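Local coordinates for protein Two-component system sensor histidine kinase (Bacteroides thetaiotaomicron, PDB 3OTT) that probably senses saccharides through its extracellular beta-propeller and beta-sandwich domains and relays the signal as an ATP-dependent histidine kinase that controls transcription, at residues Q225-H230 with T261-I266. Residues are numbered along the deposited sequence; the frame is centred on the assembly and turned at random. Where two conformers were deposited one is given.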
ATOM      1  N   GLN B 225      11.109   3.725  33.424  1.00 18.56           N
ATOM      2  CA  GLN B 225      12.041   4.831  33.614  1.00 18.44           C
ATOM      3  C   GLN B 225      13.318   4.422  32.920  1.00 16.81           C
ATOM      4  O   GLN B 225      14.202   3.814  33.542  1.00 18.08           O
ATOM      5  CB  GLN B 225      12.318   5.017  35.093  1.00 18.57           C
ATOM      6  CG  GLN B 225      12.078   6.358  35.640  1.00 22.12           C
ATOM      7  CD  GLN B 225      12.498   6.399  37.102  1.00 25.68           C
ATOM      8  OE1 GLN B 225      13.703   6.273  37.428  1.00 26.53           O
ATOM      9  NE2 GLN B 225      11.505   6.503  38.001  1.00 25.19           N
ATOM     10  N   THR B 226      13.399   4.719  31.631  1.00 14.82           N
ATOM     11  CA  THR B 226      14.530   4.319  30.818  1.00 15.73           C
ATOM     12  C   THR B 226      15.848   5.060  31.114  1.00 16.02           C
ATOM     13  O   THR B 226      16.908   4.456  31.028  1.00 16.70           O
ATOM     14  CB  THR B 226      14.210   4.482  29.326  1.00 15.97           C
ATOM     15  OG1 THR B 226      12.927   3.889  29.049  1.00 17.08           O
ATOM     16  CG2 THR B 226      15.316   3.854  28.465  1.00 13.59           C
ATOM     17  N   GLU B 227      15.793   6.357  31.410  1.00 15.97           N
ATOM     18  CA  GLU B 227      16.991   7.106  31.764  1.00 16.42           C
ATOM     19  C   GLU B 227      16.613   8.150  32.836  1.00 17.56           C
ATOM     20  O   GLU B 227      15.478   8.609  32.888  1.00 16.12           O
ATOM     21  CB  GLU B 227      17.583   7.837  30.552  1.00 16.58           C
ATOM     22  CG  GLU B 227      17.862   6.986  29.333  1.00 18.70           C
ATOM     23  CD  GLU B 227      18.960   5.929  29.574  1.00 25.60           C
ATOM     24  OE1 GLU B 227      19.806   6.105  30.493  1.00 29.14           O
ATOM     25  OE2 GLU B 227      18.965   4.912  28.839  1.00 26.42           O
ATOM     26  N   ALA B 228      17.568   8.487  33.703  1.00 17.90           N
ATOM     27  CA  ALA B 228      17.396   9.483  34.744  1.00 19.10           C
ATOM     28  C   ALA B 228      18.624  10.380  34.628  1.00 20.65           C
ATOM     29  O   ALA B 228      19.754   9.923  34.736  1.00 19.12           O
ATOM     30  CB  ALA B 228      17.281   8.804  36.150  1.00 19.04           C
ATOM     31  N   PHE B 229      18.398  11.640  34.275  1.00 23.71           N
ATOM     32  CA  PHE B 229      19.471  12.561  33.960  1.00 26.77           C
ATOM     33  C   PHE B 229      19.151  13.795  34.772  1.00 27.98           C
ATOM     34  O   PHE B 229      18.554  14.742  34.235  1.00 29.98           O
ATOM     35  CB  PHE B 229      19.347  13.002  32.504  1.00 27.05           C
ATOM     36  CG  PHE B 229      19.645  11.933  31.469  1.00 31.18           C
ATOM     37  CD1 PHE B 229      20.543  10.891  31.711  1.00 37.30           C
ATOM     38  CD2 PHE B 229      19.100  12.039  30.201  1.00 35.45           C
ATOM     39  CE1 PHE B 229      20.849   9.928  30.716  1.00 36.95           C
ATOM     40  CE2 PHE B 229      19.400  11.083  29.198  1.00 38.71           C
ATOM     41  CZ  PHE B 229      20.283  10.021  29.473  1.00 34.91           C
ATOM     42  N   HIS B 230      19.489  13.796  36.041  1.00 28.38           N
ATOM     43  CA  HIS B 230      19.249  14.943  36.934  1.00 29.14           C
ATOM     44  C   HIS B 230      19.793  16.266  36.386  1.00 30.72           C
ATOM     45  O   HIS B 230      20.875  16.274  35.743  1.00 31.66           O
ATOM     46  CB  HIS B 230      19.963  14.656  38.234  1.00 28.35           C
ATOM     47  CG  HIS B 230      19.757  15.692  39.275  1.00 29.83           C
ATOM     48  ND1 HIS B 230      20.802  16.213  40.007  1.00 30.30           N
ATOM     49  CD2 HIS B 230      18.632  16.310  39.712  1.00 27.29           C
ATOM     50  CE1 HIS B 230      20.324  17.099  40.864  1.00 31.93           C
ATOM     51  NE2 HIS B 230      19.013  17.177  40.702  1.00 32.59           N
ATOM     52  N   THR B 261      23.410  -1.598  25.937  1.00 22.16           N
ATOM     53  CA  THR B 261      24.353  -0.852  25.159  1.00 21.85           C
ATOM     54  C   THR B 261      24.553   0.536  25.742  1.00 20.23           C
ATOM     55  O   THR B 261      23.622   1.278  25.889  1.00 19.22           O
ATOM     56  CB  THR B 261      23.888  -0.705  23.670  1.00 22.03           C
ATOM     57  OG1 THR B 261      23.633  -1.993  23.127  1.00 20.93           O
ATOM     58  CG2 THR B 261      24.957   0.028  22.780  1.00 21.59           C
ATOM     59  N   PRO B 262      25.803   0.902  26.002  1.00 19.27           N
ATOM     60  CA  PRO B 262      26.104   2.235  26.491  1.00 18.06           C
ATOM     61  C   PRO B 262      25.430   3.303  25.617  1.00 15.99           C
ATOM     62  O   PRO B 262      25.531   3.238  24.422  1.00 16.40           O
ATOM     63  CB  PRO B 262      27.606   2.336  26.306  1.00 17.98           C
ATOM     64  CG  PRO B 262      28.085   0.853  26.398  1.00 20.16           C
ATOM     65  CD  PRO B 262      27.001   0.067  25.774  1.00 19.96           C
ATOM     66  N   LEU B 263      24.789   4.285  26.215  1.00 14.83           N
ATOM     67  CA  LEU B 263      24.333   5.458  25.475  1.00 14.35           C
ATOM     68  C   LEU B 263      25.542   6.106  24.839  1.00 15.24           C
ATOM     69  O   LEU B 263      26.620   6.093  25.428  1.00 13.89           O
ATOM     70  CB  LEU B 263      23.786   6.500  26.441  1.00 14.56           C
ATOM     71  CG  LEU B 263      22.487   6.185  27.179  1.00 14.73           C
ATOM     72  CD1 LEU B 263      22.297   7.257  28.182  1.00 13.74           C
ATOM     73  CD2 LEU B 263      21.287   6.084  26.159  1.00 13.77           C
ATOM     74  N   GLN B 264      25.389   6.658  23.634  1.00 14.49           N
ATOM     75  CA  GLN B 264      26.410   7.552  23.125  0.50 16.72           C
ATOM     76  C   GLN B 264      25.989   8.948  23.537  1.00 16.71           C
ATOM     77  O   GLN B 264      24.811   9.303  23.439  1.00 18.53           O
ATOM     78  CB  GLN B 264      26.513   7.528  21.605  0.50 16.45           C
ATOM     79  CG  GLN B 264      25.981   6.336  20.880  0.50 17.43           C
ATOM     80  CD  GLN B 264      26.320   6.481  19.407  0.50 20.28           C
ATOM     81  OE1 GLN B 264      27.202   7.301  19.063  0.50 22.89           O
ATOM     82  NE2 GLN B 264      25.650   5.718  18.536  0.50 14.81           N
ATOM     83  N   HIS B 265      26.918   9.747  24.000  1.00 17.63           N
ATOM     84  CA  HIS B 265      26.585  11.106  24.367  1.00 17.63           C
ATOM     85  C   HIS B 265      27.482  12.072  23.567  1.00 18.11           C
ATOM     86  O   HIS B 265      28.726  12.038  23.671  1.00 17.62           O
ATOM     87  CB  HIS B 265      26.809  11.274  25.847  1.00 17.16           C
ATOM     88  CG  HIS B 265      26.592  12.661  26.354  1.00 19.91           C
ATOM     89  ND1 HIS B 265      27.368  13.201  27.349  1.00 21.52           N
ATOM     90  CD2 HIS B 265      25.669  13.599  26.050  1.00 20.68           C
ATOM     91  CE1 HIS B 265      26.941  14.421  27.631  1.00 23.00           C
ATOM     92  NE2 HIS B 265      25.898  14.680  26.870  1.00 17.83           N
ATOM     93  N   ILE B 266      26.817  12.944  22.813  1.00 17.75           N
ATOM     94  CA  ILE B 266      27.473  13.834  21.890  1.00 18.19           C
ATOM     95  C   ILE B 266      27.340  15.303  22.280  1.00 18.41           C
ATOM     96  O   ILE B 266      26.220  15.766  22.428  1.00 18.45           O
ATOM     97  CB  ILE B 266      26.998  13.554  20.453  1.00 17.37           C
ATOM     98  CG1 ILE B 266      27.355  12.095  20.136  1.00 15.71           C
ATOM     99  CG2 ILE B 266      27.678  14.512  19.510  1.00 14.67           C
ATOM    100  CD1 ILE B 266      26.218  11.287  19.978  1.00 20.02           C
TER
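Glu227 and Phe229 reach from one propeller blade to Leu263 on the next, a small worked example of how the outer strand of one blade can touch the loop leading into the outer strand of the next through side chains alone. No hydrogen bond crosses, and only 108 Å² is buried. At the start of the segment, a classic beta bulge sets Thr226 and Glu227 together opposite the single residue Leu213 of the neighbouring strand. The Glu227 side chain starts with CG anti to its carbonyl carbon (chi1 -53°) and bends at chi2 (-65°), which lays the carboxylate across the leucine's forked end. Glu227 OE1 lies 3.6 Å from Leu263 CD1, and Glu227 OE2 lies 3.7 Å from Leu263 CD2, so each oxygen meets one methyl in van der Waals contact. Replacing Glu227 with an alanine would probably uncover the CD2 side of Leu263 and leave Phe229 as its sole partner on this strand. Two residues on, Phe229 approaches the same leucine from the same strand: its CZ stands 3.7 Å from Leu263 CD1, the methyl lying in the ring plane at the edge rather than over a face. CB of Glu227 sits 3.6 Å above one face of the Phe229 ring, nearer its border than its centre. CD1 is thus shared by carboxylate and ring. Strand 222-229 is the fourth, outer-edge strand of its blade, paired with 212-217, and the chain turns a corner at His230 to begin the following blade with 232-239. Leu263 just precedes that blade's fourth strand, 264-266, and strand 252-256 backs the junction: its Tyr254 stacks with Phe229 and touches Leu263, while Tyr256 meets Glu227.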